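Local atomic coordinates of L-serine ammonia-lyase (Rhizomucor miehei CAU432, PDB entry 5C3U), a protein that belongs to the pyridoxal-phosphate-dependent enzyme family and holds pyridoxal-5'-phosphate in a cleft between two lobes. Residues 77-82 against 277-282; 227-230 against 235-238. All coordinates share one frame; numbering follows the deposited sequence.

Interaction 1 of 2, residues 77-82 against 277-282; sequences SGPNTV and LVEASA. With PLP (pyridoxal-5'-phosphate), chain B.
Asn80 and Glu279 reach toward each other from opposite directions across the cofactor cleft of a two-lobed fold, the arrangement of fold type II pyridoxal-phosphate enzymes. Residues 77-82 lead into helix 79-92 of the lobe built on the four-stranded parallel sheet, and residues 277-282 into helix 280-290 beside the larger sheet; Gly78 and Glu279 are their N-caps. The backbones stay well apart, with the CA atoms of Asn80 and Glu279 separated by 10.1 Å, and two polar side chains bridge the gap.

The tight part of the contact is their meeting. Asn80 ND2 donates to Glu279 OE2 at 2.7 Å, with an N-H...acceptor angle of 160°. The acceptor lies close to the amide plane of Asn80, but the donor comes to OE2 on the syn side, tilted 32° out of the carboxylate plane. The same nitrogen also donates a hydrogen bond to O3 of pyridoxal-5'-phosphate at 3.1 Å, on a more bent path, so one amide couples the carboxylate to the cofactor. The backbone N of Ser315 is bonded to Asn80 OD1, which settles which way round the amide sits. Beyond CG the Glu279 chain is extended, and its carboxylate is gripped further by Asp316 N at OE2 and Ser234 OG at OE1.

The contact is buried throughout, and its loose side is that of Pro79, whose CG comes only to 4.4 Å from Glu279 OE2. The cofactor side is close-packed again: Ser281 CB lies 3.6 Å from N1 of the pyridine ring. With OG anti to the carbonyl carbon (chi1 -50°), Ser281 sends that hydroxyl to the anti lone pair of Glu279 OE1, 3.2 Å from OG to OE1.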
ATOM      1  N   SER A  77      -1.949 -10.225   8.762  1.00 23.76           N
ATOM      2  CA  SER A  77      -0.934  -9.185   8.485  1.00 27.16           C
ATOM      3  C   SER A  77      -1.496  -7.884   7.904  1.00 27.16           C
ATOM      4  O   SER A  77      -1.009  -7.393   6.860  1.00 29.76           O
ATOM      5  CB  SER A  77       0.141  -9.713   7.530  1.00 30.33           C
ATOM      6  OG  SER A  77       0.996 -10.631   8.187  1.00 35.31           O
ATOM      7  N   GLY A  78      -2.513  -7.338   8.559  1.00 24.11           N
ATOM      8  CA  GLY A  78      -3.005  -5.999   8.204  1.00 22.21           C
ATOM      9  C   GLY A  78      -4.342  -6.027   7.491  1.00 23.34           C
ATOM     10  O   GLY A  78      -4.700  -7.037   6.881  1.00 22.40           O
ATOM     11  N   PRO A  79      -5.060  -4.893   7.502  1.00 23.42           N
ATOM     12  CA  PRO A  79      -6.458  -4.977   7.034  1.00 22.46           C
ATOM     13  C   PRO A  79      -6.559  -5.275   5.538  1.00 22.60           C
ATOM     14  O   PRO A  79      -7.414  -6.078   5.109  1.00 23.69           O
ATOM     15  CB  PRO A  79      -7.023  -3.587   7.353  1.00 23.32           C
ATOM     16  CG  PRO A  79      -5.829  -2.703   7.537  1.00 22.61           C
ATOM     17  CD  PRO A  79      -4.762  -3.583   8.116  1.00 25.21           C
ATOM     18  N   ASN A  80      -5.717  -4.643   4.735  1.00 21.51           N
ATOM     19  CA  ASN A  80      -5.868  -4.856   3.300  1.00 21.86           C
ATOM     20  C   ASN A  80      -5.287  -6.169   2.842  1.00 21.87           C
ATOM     21  O   ASN A  80      -5.748  -6.729   1.841  1.00 22.11           O
ATOM     22  CB  ASN A  80      -5.347  -3.667   2.537  1.00 21.00           C
ATOM     23  CG  ASN A  80      -6.069  -2.404   2.962  1.00 22.83           C
ATOM     24  OD1 ASN A  80      -7.317  -2.372   2.937  1.00 23.49           O
ATOM     25  ND2 ASN A  80      -5.328  -1.396   3.408  1.00 22.44           N
ATOM     26  N   THR A  81      -4.289  -6.657   3.574  1.00 21.27           N
ATOM     27  CA  THR A  81      -3.739  -7.978   3.275  1.00 21.76           C
ATOM     28  C   THR A  81      -4.792  -9.054   3.524  1.00 21.78           C
ATOM     29  O   THR A  81      -5.022  -9.897   2.650  1.00 23.30           O
ATOM     30  CB  THR A  81      -2.477  -8.253   4.085  1.00 21.99           C
ATOM     31  OG1 THR A  81      -1.635  -7.103   3.961  1.00 24.99           O
ATOM     32  CG2 THR A  81      -1.739  -9.497   3.529  1.00 21.27           C
ATOM     33  N   VAL A  82      -5.466  -9.003   4.675  1.00 20.65           N
ATOM     34  CA  VAL A  82      -6.426 -10.062   4.984  1.00 21.70           C
ATOM     35  C   VAL A  82      -7.574 -10.007   4.003  1.00 21.21           C
ATOM     36  O   VAL A  82      -8.057 -11.047   3.582  1.00 22.80           O
ATOM     37  CB  VAL A  82      -6.914 -10.127   6.463  1.00 21.72           C
ATOM     38  CG1 VAL A  82      -5.713 -10.363   7.388  1.00 21.89           C
ATOM     39  CG2 VAL A  82      -7.724  -8.891   6.892  1.00 21.71           C
ATOM     40  N   LEU A 277     -13.269   7.557  -0.798  1.00 25.02           N
ATOM     41  CA  LEU A 277     -12.704   7.439   0.548  1.00 24.26           C
ATOM     42  C   LEU A 277     -11.519   6.517   0.497  1.00 22.86           C
ATOM     43  O   LEU A 277     -11.657   5.374   0.092  1.00 22.88           O
ATOM     44  CB  LEU A 277     -13.729   6.882   1.565  1.00 27.25           C
ATOM     45  CG  LEU A 277     -15.074   7.579   1.720  1.00 30.80           C
ATOM     46  CD1 LEU A 277     -15.877   6.930   2.846  1.00 32.55           C
ATOM     47  CD2 LEU A 277     -14.880   9.066   1.965  1.00 30.23           C
ATOM     48  N   VAL A 278     -10.339   7.038   0.850  1.00 22.97           N
ATOM     49  CA  VAL A 278      -9.144   6.223   0.933  1.00 22.60           C
ATOM     50  C   VAL A 278      -8.539   6.278   2.337  1.00 22.32           C
ATOM     51  O   VAL A 278      -8.802   7.195   3.123  1.00 21.99           O
ATOM     52  CB  VAL A 278      -8.069   6.593  -0.129  1.00 22.81           C
ATOM     53  CG1 VAL A 278      -8.642   6.455  -1.545  1.00 22.60           C
ATOM     54  CG2 VAL A 278      -7.518   7.997   0.111  1.00 23.42           C
ATOM     55  N   GLU A 279      -7.727   5.273   2.639  1.00 21.89           N
ATOM     56  CA  GLU A 279      -7.085   5.181   3.954  1.00 23.47           C
ATOM     57  C   GLU A 279      -6.064   6.284   4.118  1.00 22.06           C
ATOM     58  O   GLU A 279      -5.535   6.781   3.127  1.00 22.12           O
ATOM     59  CB  GLU A 279      -6.319   3.872   4.041  1.00 25.90           C
ATOM     60  CG  GLU A 279      -7.062   2.766   4.720  1.00 30.78           C
ATOM     61  CD  GLU A 279      -6.234   1.499   4.827  1.00 32.27           C
ATOM     62  OE1 GLU A 279      -5.008   1.543   5.137  1.00 33.26           O
ATOM     63  OE2 GLU A 279      -6.837   0.446   4.615  1.00 31.74           O
ATOM     64  N   ALA A 280      -5.767   6.633   5.370  1.00 20.40           N
ATOM     65  CA  ALA A 280      -4.687   7.580   5.659  1.00 22.31           C
ATOM     66  C   ALA A 280      -3.336   7.152   5.104  1.00 23.11           C
ATOM     67  O   ALA A 280      -2.482   8.019   4.849  1.00 23.80           O
ATOM     68  CB  ALA A 280      -4.592   7.835   7.161  1.00 20.75           C
ATOM     69  N   SER A 281      -3.127   5.830   4.920  1.00 25.24           N
ATOM     70  CA  SER A 281      -1.955   5.328   4.200  1.00 25.81           C
ATOM     71  C   SER A 281      -1.792   5.977   2.805  1.00 26.19           C
ATOM     72  O   SER A 281      -0.729   6.506   2.453  1.00 24.23           O
ATOM     73  CB  SER A 281      -2.017   3.795   4.099  1.00 24.80           C
ATOM     74  OG  SER A 281      -2.282   3.247   5.398  1.00 32.92           O
ATOM     75  N   ALA A 282      -2.866   5.971   2.021  1.00 22.82           N
ATOM     76  CA  ALA A 282      -2.856   6.609   0.701  1.00 22.95           C
ATOM     77  C   ALA A 282      -2.850   8.108   0.876  1.00 22.43           C
ATOM     78  O   ALA A 282      -2.254   8.845   0.076  1.00 24.36           O
ATOM     79  CB  ALA A 282      -4.107   6.183  -0.075  1.00 23.23           C
TER
HETATM   80  N1  PLP B 401      -1.208   1.694   1.310  1.00 26.72           N
HETATM   81  C2  PLP B 401      -2.147   0.752   1.510  1.00 26.55           C
HETATM   82  C2A PLP B 401      -3.616   1.091   1.588  1.00 26.39           C
HETATM   83  C3  PLP B 401      -1.730  -0.643   1.671  1.00 26.84           C
HETATM   84  O3  PLP B 401      -2.663  -1.625   1.872  1.00 28.00           O
HETATM   85  C4  PLP B 401      -0.282  -0.927   1.570  1.00 27.32           C
HETATM   86  C4A PLP B 401       0.192  -2.315   1.690  1.00 27.96           C
HETATM   87  C5  PLP B 401       0.668   0.193   1.349  1.00 28.88           C
HETATM   88  C6  PLP B 401       0.124   1.475   1.221  1.00 27.81           C
HETATM   89  C5A PLP B 401       2.179  -0.021   1.245  1.00 29.08           C
HETATM   90  O4P PLP B 401       2.510  -1.241   1.898  1.00 29.63           O
HETATM   91  P   PLP B 401       3.935  -2.012   1.914  1.00 24.57           P
HETATM   92  O1P PLP B 401       4.001  -2.893   0.716  1.00 26.22           O
HETATM   93  O2P PLP B 401       5.065  -0.971   2.007  1.00 25.29           O
HETATM   94  O3P PLP B 401       3.767  -2.745   3.198  1.00 26.21           O

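Interaction 2 of 2, residues 227-230 against 235-238; sequences KNNT and LISK
With CG1 beside its backbone N (chi1 -59°), Ile236 directs its longer branch at Thr230, whose own first torsion (161°) sets OG1 anti to the backbone N and leaves the methyl CG2 to meet the isoleucine. The outcome is a small apolar contact inside an irregular loop between helix 212-219 and helix 242-250. Here the chain doubles back after four residues, bringing the CA atoms of Asn229 and Ile236 within 6.7 Å.

Thr230 CG2 lies 3.5 Å from Ile236 CG1, and the two side chains slide past each other in opposite directions. The terminal methyl CD1 carries on along the opposing backbone, coming to 4.0 Å from Thr230 O. Asn229 approaches from the exposed margin: although its CB points away from Ile236, its amide folds back to place OD1 3.6 Å from Ile236 CD1. That oxygen also accepts the backbone N of Thr230 at 2.9 Å, from above the carbonyl plane, a local bond that misses the oxygen's lone pairs and can restrain the amide only modestly. The other branch of the isoleucine, CG2, packs more loosely, 4.2 Å from Asn228 O.

Polar anchoring comes from outside the pair. Thr230 OG1 is hydrogen-bonded to Asp260 OD1 and Thr207 OG1, and also to Ala232 N, the pattern of an ST turn; Asn228 ND2 is held by Gly209 O. Next to Ile236, Leu235 touches pyridoxal-5'-phosphate, so this loop forms part of the cofactor pocket wall.

Threonine thus divides its roles, with the hydroxyl tying the loop to the body of the protein and the methyl turned to the returning arm of the loop. Because the cross-loop contact rests on van der Waals packing, it favours closeness without imposing a precise direction, and the surrounding hydrogen bonds supply the directional constraint.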
ATOM      1  N   LYS A 227       5.748  -0.786  19.202  1.00 25.78           N
ATOM      2  CA  LYS A 227       4.659  -0.044  19.869  1.00 28.42           C
ATOM      3  C   LYS A 227       4.195   1.179  19.089  1.00 26.94           C
ATOM      4  O   LYS A 227       3.382   1.953  19.578  1.00 28.92           O
ATOM      5  CB  LYS A 227       4.956   0.315  21.354  1.00 29.64           C
ATOM      6  CG  LYS A 227       5.333  -0.873  22.251  1.00 34.39           C
ATOM      7  CD  LYS A 227       4.213  -1.906  22.351  1.00 37.83           C
ATOM      8  CE  LYS A 227       4.545  -3.011  23.354  1.00 42.42           C
ATOM      9  NZ  LYS A 227       5.568  -4.003  22.894  1.00 46.59           N
ATOM     10  N   ASN A 228       4.702   1.325  17.866  1.00 28.09           N
ATOM     11  CA  ASN A 228       4.357   2.459  17.026  1.00 28.08           C
ATOM     12  C   ASN A 228       2.880   2.442  16.697  1.00 28.63           C
ATOM     13  O   ASN A 228       2.260   1.378  16.615  1.00 26.85           O
ATOM     14  CB  ASN A 228       5.163   2.433  15.737  1.00 32.55           C
ATOM     15  CG  ASN A 228       6.652   2.520  15.988  1.00 36.19           C
ATOM     16  OD1 ASN A 228       7.256   1.587  16.532  1.00 39.51           O
ATOM     17  ND2 ASN A 228       7.254   3.646  15.610  1.00 37.07           N
ATOM     18  N   ASN A 229       2.310   3.627  16.545  1.00 26.97           N
ATOM     19  CA  ASN A 229       0.944   3.724  16.067  1.00 29.81           C
ATOM     20  C   ASN A 229       0.850   4.981  15.188  1.00 30.67           C
ATOM     21  O   ASN A 229       1.758   5.832  15.202  1.00 31.54           O
ATOM     22  CB  ASN A 229      -0.042   3.722  17.236  1.00 31.14           C
ATOM     23  CG  ASN A 229      -1.431   3.233  16.828  1.00 33.97           C
ATOM     24  OD1 ASN A 229      -1.665   2.902  15.664  1.00 34.90           O
ATOM     25  ND2 ASN A 229      -2.352   3.189  17.783  1.00 35.42           N
ATOM     26  N   THR A 230      -0.183   5.038  14.357  1.00 28.01           N
ATOM     27  CA  THR A 230      -0.407   6.135  13.426  1.00 25.32           C
ATOM     28  C   THR A 230      -1.774   5.820  12.837  1.00 25.99           C
ATOM     29  O   THR A 230      -2.164   4.655  12.798  1.00 24.29           O
ATOM     30  CB  THR A 230       0.700   6.260  12.330  1.00 25.54           C
ATOM     31  OG1 THR A 230       0.238   7.027  11.211  1.00 25.96           O
ATOM     32  CG2 THR A 230       1.140   4.896  11.780  1.00 27.39           C
ATOM     33  N   LEU A 235       0.677   1.382   7.058  1.00 22.16           N
ATOM     34  CA  LEU A 235       2.089   1.809   7.018  1.00 24.29           C
ATOM     35  C   LEU A 235       2.852   1.455   8.279  1.00 27.16           C
ATOM     36  O   LEU A 235       4.077   1.664   8.341  1.00 27.44           O
ATOM     37  CB  LEU A 235       2.208   3.321   6.714  1.00 25.94           C
ATOM     38  CG  LEU A 235       1.547   3.844   5.420  1.00 26.47           C
ATOM     39  CD1 LEU A 235       1.960   5.275   5.086  1.00 25.36           C
ATOM     40  CD2 LEU A 235       1.746   2.922   4.198  1.00 26.23           C
ATOM     41  N   ILE A 236       2.167   0.918   9.282  1.00 25.07           N
ATOM     42  CA  ILE A 236       2.845   0.439  10.489  1.00 26.56           C
ATOM     43  C   ILE A 236       3.671  -0.819  10.154  1.00 27.46           C
ATOM     44  O   ILE A 236       3.150  -1.787   9.611  1.00 26.20           O
ATOM     45  CB  ILE A 236       1.840   0.131  11.619  1.00 26.63           C
ATOM     46  CG1 ILE A 236       1.038   1.390  11.974  1.00 27.71           C
ATOM     47  CG2 ILE A 236       2.536  -0.467  12.843  1.00 27.27           C
ATOM     48  CD1 ILE A 236      -0.166   1.146  12.866  1.00 28.74           C
ATOM     49  N   SER A 237       4.973  -0.798  10.448  1.00 26.05           N
ATOM     50  CA  SER A 237       5.780  -2.004  10.324  1.00 28.63           C
ATOM     51  C   SER A 237       6.876  -1.945  11.401  1.00 29.89           C
ATOM     52  O   SER A 237       7.360  -0.855  11.729  1.00 29.90           O
ATOM     53  CB  SER A 237       6.408  -2.092   8.928  1.00 31.74           C
ATOM     54  OG  SER A 237       7.016  -3.357   8.699  1.00 36.42           O
ATOM     55  N   LYS A 238       7.254  -3.100  11.943  1.00 28.18           N
ATOM     56  CA  LYS A 238       8.335  -3.142  12.945  1.00 27.58           C
ATOM     57  C   LYS A 238       9.682  -2.895  12.276  1.00 28.65           C
ATOM     58  O   LYS A 238      10.616  -2.351  12.905  1.00 28.79           O
ATOM     59  CB  LYS A 238       8.325  -4.486  13.703  1.00 27.87           C
TER

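How the interactions relate
Taken together, the two contacts differ in chemistry as they differ in depth. Interaction 1 is buried near the middle of the chain and joins two helix starts almost 200 residues apart through directional polar bonds that include the cofactor. Interaction 2, about 13 Å away between centres, is local and partly exposed, closing an irregular loop by apolar packing around one isoleucine. In sequence it is nested inside the long segment that interaction 1 closes. The two meet where Ser281 CB packs 3.8 Å from Leu235 CG, and Ser234, just before residues 235-238, is bonded to Glu279 and Ser281. Interaction 1 spans the two lobes at the pyridoxal-5'-phosphate pocket, while interaction 2 reaches it only through Leu235, next to the isoleucine.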